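Local coordinates for protein hypothetic aldehyde deformylating oxygenase (Sulfolobus tokodaii, PDB 5V4T) that binds iron(III) in a ferritin-like helical fold and probably acts as an aldehyde deformylating oxygenase, at residues Lys17-Ile28 / Asp71-Tyr82. Residues are numbered along the deposited sequence; the frame is centred on the assembly and turned at random.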
ATOM      1  N   LYS A  17       4.296  13.045  -3.945  1.00 16.40           N
ATOM      2  CA  LYS A  17       3.401  13.276  -2.860  1.00 17.27           C
ATOM      3  C   LYS A  17       2.103  12.539  -3.030  1.00 17.31           C
ATOM      4  O   LYS A  17       1.523  12.072  -2.053  1.00 17.65           O
ATOM      5  CB  LYS A  17       3.093  14.779  -2.707  1.00 17.76           C
ATOM      6  CG  LYS A  17       4.238  15.547  -2.104  1.00 19.74           C
ATOM      7  CD  LYS A  17       3.832  17.018  -1.962  1.00 21.86           C
ATOM      8  CE  LYS A  17       2.826  17.196  -0.845  1.00 24.45           C
ATOM      9  NZ  LYS A  17       2.444  18.645  -0.709  1.00 30.10           N
ATOM     10  N   TYR A  18       1.604  12.457  -4.255  1.00 18.19           N
ATOM     11  CA  TYR A  18       0.312  11.786  -4.481  1.00 19.42           C
ATOM     12  C   TYR A  18       0.372  10.305  -4.131  1.00 19.01           C
ATOM     13  O   TYR A  18      -0.468   9.784  -3.369  1.00 17.95           O
ATOM     14  CB  TYR A  18      -0.107  11.929  -5.893  1.00 19.70           C
ATOM     15  CG  TYR A  18      -1.374  11.199  -6.274  1.00 21.91           C
ATOM     16  CD1 TYR A  18      -2.625  11.668  -5.848  1.00 24.54           C
ATOM     17  CD2 TYR A  18      -1.332  10.000  -6.977  1.00 21.78           C
ATOM     18  CE1 TYR A  18      -3.775  11.009  -6.217  1.00 21.13           C
ATOM     19  CE2 TYR A  18      -2.507   9.342  -7.353  1.00 22.47           C
ATOM     20  CZ  TYR A  18      -3.729   9.872  -6.932  1.00 22.23           C
ATOM     21  OH  TYR A  18      -4.920   9.222  -7.245  1.00 22.02           O
ATOM     22  N   LEU A  19       1.447   9.698  -4.591  1.00 17.33           N
ATOM     23  CA  LEU A  19       1.657   8.281  -4.289  1.00 16.70           C
ATOM     24  C   LEU A  19       1.963   8.058  -2.822  1.00 17.29           C
ATOM     25  O   LEU A  19       1.495   7.115  -2.219  1.00 18.85           O
ATOM     26  CB  LEU A  19       2.746   7.670  -5.164  1.00 18.65           C
ATOM     27  CG  LEU A  19       2.333   7.500  -6.604  1.00 20.39           C
ATOM     28  CD1 LEU A  19       3.583   7.209  -7.406  1.00 22.02           C
ATOM     29  CD2 LEU A  19       1.253   6.420  -6.781  1.00 22.56           C
ATOM     30  N   SER A  20       2.777   8.911  -2.207  1.00 16.22           N
ATOM     31  CA  SER A  20       3.087   8.800  -0.804  1.00 15.62           C
ATOM     32  C   SER A  20       1.824   8.887   0.061  1.00 16.06           C
ATOM     33  O   SER A  20       1.714   8.195   1.082  1.00 15.94           O
ATOM     34  CB  SER A  20       4.091   9.850  -0.350  1.00 16.06           C
ATOM     35  OG  SER A  20       5.297   9.690  -1.060  1.00 15.03           O
ATOM     36  N   ALA A  21       0.864   9.727  -0.351  1.00 16.90           N
ATOM     37  CA  ALA A  21      -0.379   9.849   0.426  1.00 18.54           C
ATOM     38  C   ALA A  21      -1.177   8.533   0.450  1.00 17.62           C
ATOM     39  O   ALA A  21      -1.991   8.316   1.384  1.00 18.82           O
ATOM     40  CB  ALA A  21      -1.263  10.933  -0.184  1.00 20.06           C
ATOM     41  N   HIS A  22      -0.980   7.664  -0.516  1.00 17.61           N
ATOM     42  CA  HIS A  22      -1.584   6.316  -0.471  1.00 18.60           C
ATOM     43  C   HIS A  22      -1.011   5.472   0.656  1.00 19.67           C
ATOM     44  O   HIS A  22      -1.701   4.624   1.197  1.00 20.88           O
ATOM     45  CB  HIS A  22      -1.458   5.573  -1.807  1.00 19.24           C
ATOM     46  CG  HIS A  22      -2.260   6.181  -2.916  1.00 20.17           C
ATOM     47  ND1 HIS A  22      -2.061   7.473  -3.380  1.00 21.20           N
ATOM     48  CD2 HIS A  22      -3.184   5.626  -3.740  1.00 22.87           C
ATOM     49  CE1 HIS A  22      -2.894   7.705  -4.382  1.00 22.02           C
ATOM     50  NE2 HIS A  22      -3.566   6.590  -4.634  1.00 23.13           N
ATOM     51  N   PHE A  23       0.229   5.719   1.016  1.00 18.14           N
ATOM     52  CA  PHE A  23       0.813   5.068   2.199  1.00 20.47           C
ATOM     53  C   PHE A  23       0.563   5.793   3.490  1.00 20.03           C
ATOM     54  O   PHE A  23       0.650   5.195   4.577  1.00 23.47           O
ATOM     55  CB  PHE A  23       2.328   4.931   2.008  1.00 18.50           C
ATOM     56  CG  PHE A  23       2.679   4.100   0.820  1.00 19.01           C
ATOM     57  CD1 PHE A  23       2.733   4.630  -0.458  1.00 19.37           C
ATOM     58  CD2 PHE A  23       2.902   2.732   0.956  1.00 22.73           C
ATOM     59  CE1 PHE A  23       3.013   3.854  -1.567  1.00 20.42           C
ATOM     60  CE2 PHE A  23       3.164   1.957  -0.164  1.00 21.27           C
ATOM     61  CZ  PHE A  23       3.216   2.517  -1.430  1.00 21.24           C
ATOM     62  N   TYR A  24       0.290   7.077   3.398  1.00 19.92           N
ATOM     63  CA  TYR A  24       0.074   7.938   4.563  1.00 20.97           C
ATOM     64  C   TYR A  24      -0.988   8.992   4.218  1.00 21.59           C
ATOM     65  O   TYR A  24      -0.662  10.144   3.905  1.00 22.49           O
ATOM     66  CB  TYR A  24       1.420   8.572   4.972  1.00 21.74           C
ATOM     67  CG  TYR A  24       1.313   9.398   6.236  1.00 23.59           C
ATOM     68  CD1 TYR A  24       0.999   8.787   7.447  1.00 26.62           C
ATOM     69  CD2 TYR A  24       1.477  10.764   6.211  1.00 25.23           C
ATOM     70  CE1 TYR A  24       0.869   9.528   8.609  1.00 28.95           C
ATOM     71  CE2 TYR A  24       1.331  11.528   7.381  1.00 26.84           C
ATOM     72  CZ  TYR A  24       1.042  10.898   8.561  1.00 29.68           C
ATOM     73  OH  TYR A  24       0.913  11.620   9.734  1.00 33.53           O
ATOM     74  N   PRO A  25      -2.285   8.596   4.244  1.00 20.28           N
ATOM     75  CA  PRO A  25      -3.366   9.431   3.714  1.00 21.73           C
ATOM     76  C   PRO A  25      -3.774  10.553   4.667  1.00 22.22           C
ATOM     77  O   PRO A  25      -4.864  10.519   5.274  1.00 25.75           O
ATOM     78  CB  PRO A  25      -4.502   8.422   3.496  1.00 21.92           C
ATOM     79  CG  PRO A  25      -4.266   7.368   4.551  1.00 20.42           C
ATOM     80  CD  PRO A  25      -2.762   7.224   4.548  1.00 21.66           C
ATOM     81  N   ALA A  26      -2.865  11.497   4.840  1.00 23.27           N
ATOM     82  CA  ALA A  26      -2.968  12.501   5.863  1.00 26.95           C
ATOM     83  C   ALA A  26      -4.249  13.310   5.754  1.00 29.47           C
ATOM     84  O   ALA A  26      -4.775  13.664   6.779  1.00 31.89           O
ATOM     85  CB  ALA A  26      -1.759  13.440   5.812  1.00 28.40           C
ATOM     86  N   SER A  27      -4.745  13.589   4.544  1.00 30.88           N
ATOM     87  CA  SER A  27      -5.972  14.386   4.363  1.00 30.36           C
ATOM     88  C   SER A  27      -7.213  13.703   4.951  1.00 34.93           C
ATOM     89  O   SER A  27      -8.204  14.370   5.267  1.00 37.39           O
ATOM     90  CB  SER A  27      -6.231  14.676   2.883  1.00 32.05           C
ATOM     91  OG  SER A  27      -6.552  13.472   2.159  1.00 31.33           O
ATOM     92  N   ILE A  28      -7.196  12.387   5.087  1.00 29.09           N
ATOM     93  CA  ILE A  28      -8.389  11.689   5.560  1.00 34.72           C
ATOM     94  C   ILE A  28      -8.184  10.529   6.525  1.00 37.28           C
ATOM     95  O   ILE A  28      -9.107   9.732   6.718  1.00 41.70           O
ATOM     96  CB  ILE A  28      -9.236  11.172   4.394  1.00 36.16           C
ATOM     97  CG1 ILE A  28      -8.383  10.307   3.468  1.00 39.56           C
ATOM     98  CG2 ILE A  28      -9.916  12.323   3.657  1.00 40.95           C
ATOM     99  CD1 ILE A  28      -9.224   9.462   2.548  1.00 41.47           C
ATOM    100  N   ASP A  71       6.520  19.676   3.506  1.00 23.88           N
ATOM    101  CA  ASP A  71       5.726  19.694   2.297  1.00 24.88           C
ATOM    102  C   ASP A  71       4.591  18.716   2.562  1.00 22.97           C
ATOM    103  O   ASP A  71       4.512  17.647   1.974  1.00 22.18           O
ATOM    104  CB  ASP A  71       6.557  19.370   1.080  1.00 24.54           C
ATOM    105  CG  ASP A  71       5.887  19.729  -0.239  1.00 25.93           C
ATOM    106  OD1 ASP A  71       4.701  20.158  -0.256  1.00 24.10           O
ATOM    107  OD2 ASP A  71       6.560  19.605  -1.279  1.00 25.30           O
ATOM    108  N   PRO A  72       3.656  19.100   3.439  1.00 25.49           N
ATOM    109  CA  PRO A  72       2.759  18.073   3.959  1.00 23.79           C
ATOM    110  C   PRO A  72       1.766  17.469   2.984  1.00 22.13           C
ATOM    111  O   PRO A  72       1.400  18.052   1.970  1.00 23.29           O
ATOM    112  CB  PRO A  72       2.040  18.774   5.133  1.00 25.92           C
ATOM    113  CG  PRO A  72       2.864  19.992   5.443  1.00 27.47           C
ATOM    114  CD  PRO A  72       3.566  20.375   4.187  1.00 26.92           C
ATOM    115  N   LEU A  73       1.372  16.230   3.293  1.00 21.50           N
ATOM    116  CA  LEU A  73       0.516  15.441   2.457  1.00 24.13           C
ATOM    117  C   LEU A  73      -0.971  15.709   2.677  1.00 27.99           C
ATOM    118  O   LEU A  73      -1.825  15.087   2.066  1.00 30.62           O
ATOM    119  CB  LEU A  73       0.804  13.938   2.686  1.00 23.72           C
ATOM    120  CG  LEU A  73       2.243  13.458   2.369  1.00 23.56           C
ATOM    121  CD1 LEU A  73       2.347  11.938   2.552  1.00 23.76           C
ATOM    122  CD2 LEU A  73       2.665  13.826   0.968  1.00 22.50           C
ATOM    123  N   THR A  74      -1.261  16.607   3.594  1.00 31.15           N
ATOM    124  CA  THR A  74      -2.660  17.032   3.826  1.00 36.51           C
ATOM    125  C   THR A  74      -3.251  17.711   2.599  1.00 34.24           C
ATOM    126  O   THR A  74      -4.439  17.737   2.425  1.00 40.70           O
ATOM    127  CB  THR A  74      -2.699  17.932   5.057  1.00 39.25           C
ATOM    128  OG1 THR A  74      -1.649  18.904   4.980  1.00 38.30           O
ATOM    129  CG2 THR A  74      -2.489  17.099   6.280  1.00 42.86           C
ATOM    130  N   THR A  75      -2.410  18.189   1.697  1.00 42.71           N
ATOM    131  CA  THR A  75      -2.888  18.792   0.447  1.00 48.26           C
ATOM    132  C   THR A  75      -3.431  17.739  -0.550  1.00 43.07           C
ATOM    133  O   THR A  75      -4.002  18.090  -1.590  1.00 44.51           O
ATOM    134  CB  THR A  75      -1.788  19.638  -0.250  1.00 49.55           C
ATOM    135  OG1 THR A  75      -0.822  18.800  -0.925  1.00 47.01           O
ATOM    136  CG2 THR A  75      -1.084  20.545   0.750  1.00 54.65           C
ATOM    137  N   VAL A  76      -3.255  16.449  -0.269  1.00 32.53           N
ATOM    138  CA  VAL A  76      -3.540  15.467  -1.277  1.00 28.69           C
ATOM    139  C   VAL A  76      -4.862  14.797  -1.053  1.00 24.85           C
ATOM    140  O   VAL A  76      -5.017  14.129  -0.038  1.00 27.20           O
ATOM    141  CB  VAL A  76      -2.463  14.323  -1.299  1.00 29.69           C
ATOM    142  CG1 VAL A  76      -2.737  13.345  -2.414  1.00 30.49           C
ATOM    143  CG2 VAL A  76      -1.064  14.905  -1.460  1.00 35.71           C
ATOM    144  N   ARG A  77      -5.708  14.845  -2.078  1.00 25.76           N
ATOM    145  CA  ARG A  77      -7.000  14.146  -2.072  1.00 27.99           C
ATOM    146  C   ARG A  77      -6.798  12.712  -2.589  1.00 25.79           C
ATOM    147  O   ARG A  77      -6.293  12.519  -3.688  1.00 27.00           O
ATOM    148  CB  ARG A  77      -8.032  14.879  -2.942  1.00 32.59           C
ATOM    149  CG  ARG A  77      -9.386  14.198  -3.084  1.00 38.18           C
ATOM    150  CD  ARG A  77     -10.406  15.131  -3.753  1.00 44.17           C
ATOM    151  NE  ARG A  77     -10.557  16.383  -2.992  1.00 53.38           N
ATOM    152  CZ  ARG A  77     -11.444  16.607  -2.016  1.00 57.86           C
ATOM    153  NH1 ARG A  77     -12.323  15.678  -1.653  1.00 58.89           N
ATOM    154  NH2 ARG A  77     -11.457  17.789  -1.402  1.00 60.45           N
ATOM    155  N   LEU A  78      -7.229  11.741  -1.796  1.00 24.18           N
ATOM    156  CA  LEU A  78      -7.222  10.326  -2.207  1.00 24.36           C
ATOM    157  C   LEU A  78      -8.382  10.016  -3.110  1.00 26.11           C
ATOM    158  O   LEU A  78      -9.490  10.539  -2.908  1.00 26.20           O
ATOM    159  CB  LEU A  78      -7.252   9.412  -0.996  1.00 25.34           C
ATOM    160  CG  LEU A  78      -5.964   9.207  -0.165  1.00 25.58           C
ATOM    161  CD1 LEU A  78      -4.832   8.657  -1.043  1.00 26.18           C
ATOM    162  CD2 LEU A  78      -5.504  10.456   0.566  1.00 25.89           C
ATOM    163  N   PRO A  79      -8.175   9.119  -4.088  1.00 24.61           N
ATOM    164  CA  PRO A  79      -9.284   8.808  -4.962  1.00 26.72           C
ATOM    165  C   PRO A  79     -10.431   7.986  -4.326  1.00 27.29           C
ATOM    166  O   PRO A  79     -10.253   7.282  -3.307  1.00 23.59           O
ATOM    167  CB  PRO A  79      -8.609   8.079  -6.098  1.00 28.83           C
ATOM    168  CG  PRO A  79      -7.459   7.382  -5.460  1.00 28.22           C
ATOM    169  CD  PRO A  79      -6.965   8.372  -4.459  1.00 26.20           C
ATOM    170  N   PRO A  80     -11.630   8.035  -4.930  1.00 28.96           N
ATOM    171  CA  PRO A  80     -12.779   7.403  -4.314  1.00 27.95           C
ATOM    172  C   PRO A  80     -12.623   5.891  -4.091  1.00 24.72           C
ATOM    173  O   PRO A  80     -13.099   5.356  -3.097  1.00 24.11           O
ATOM    174  CB  PRO A  80     -13.893   7.646  -5.342  1.00 30.01           C
ATOM    175  CG  PRO A  80     -13.437   8.784  -6.139  1.00 31.86           C
ATOM    176  CD  PRO A  80     -11.967   8.687  -6.219  1.00 32.53           C
ATOM    177  N   SER A  81     -11.986   5.219  -5.038  1.00 22.55           N
ATOM    178  CA  SER A  81     -11.771   3.770  -4.928  1.00 21.15           C
ATOM    179  C   SER A  81     -10.810   3.428  -3.780  1.00 20.07           C
ATOM    180  O   SER A  81     -10.900   2.326  -3.186  1.00 20.19           O
ATOM    181  CB  SER A  81     -11.272   3.181  -6.256  1.00 22.84           C
ATOM    182  OG  SER A  81     -12.342   3.138  -7.245  1.00 25.07           O
ATOM    183  N   TYR A  82      -9.886   4.328  -3.471  1.00 20.93           N
ATOM    184  CA  TYR A  82      -8.990   4.112  -2.311  1.00 19.67           C
ATOM    185  C   TYR A  82      -9.783   4.209  -1.026  1.00 21.47           C
ATOM    186  O   TYR A  82      -9.621   3.440  -0.067  1.00 18.49           O
ATOM    187  CB  TYR A  82      -7.883   5.170  -2.348  1.00 18.27           C
ATOM    188  CG  TYR A  82      -6.950   5.147  -1.181  1.00 19.33           C
ATOM    189  CD1 TYR A  82      -7.275   5.738   0.027  1.00 19.54           C
ATOM    190  CD2 TYR A  82      -5.713   4.501  -1.289  1.00 19.46           C
ATOM    191  CE1 TYR A  82      -6.389   5.713   1.074  1.00 21.25           C
ATOM    192  CE2 TYR A  82      -4.831   4.472  -0.226  1.00 18.90           C
ATOM    193  CZ  TYR A  82      -5.162   5.054   0.926  1.00 19.36           C
ATOM    194  OH  TYR A  82      -4.255   5.023   1.955  1.00 22.12           O
TER
HETATM  195  O   HOH W   1      -3.420  12.842   2.092  1.00 26.44           O
HETATM  196  O   HOH W   2      -8.713  12.633   0.597  1.00 30.30           O
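Three acceptors of segment 71-82 grip the ammonium group of Lys-17: NZ lies 2.8 Å from Asp-71 OD1 in a salt bridge, donates to Pro-72 O, and reaches Thr-75 OG1 in a longer bond of 3.3 Å. The carboxylate is met from above its plane, while Trp-5 takes its other oxygen. A bend at chi3 (72°) in an otherwise extended chain carries NZ to the three acceptors, and the aliphatic part runs past Leu-73 CD2. An alanine in place of Lys-17 would probably leave Asp-71 without its charged mate and Pro-72 O without this donor.

The polar grip on Lys-17 is matched by apolar fitting farther along. Leu-73 sends CD1 to the ring edge of Tyr-24, and Val-76 CG1 wedges between Ala-21 CB, 3.6 Å away, and Tyr-18 CD1. Leu-78 CD1 sits over a face of the His-22 imidazole, a CH-pi contact, and also over the centre of the Tyr-82 ring. The imidazole is steadied by its ND1 bond to Tyr-18 O, nearly in the ring plane, and Tyr-82 OH donates to His-22 O at 2.7 Å, from above the carbonyl plane. The side chain of Tyr-82 is about 12 Å from the bound iron.

Beyond the inverse gamma turn centred on Pro-25, Ser-27 OG donates to Val-76 O (2.8 Å). One water joins Ser-27 N to Leu-73 O and Val-76 O.

In this ferritin-like fold, charge and apolar side chains thus fasten the loop before helix 80-93 along the end of helix 10-23, whose Leu-19 and Phe-23 pack on helix 98-128, while Ser-20 and Tyr-24 touch helix 49-67 and Pro-79 touches helix 159-179.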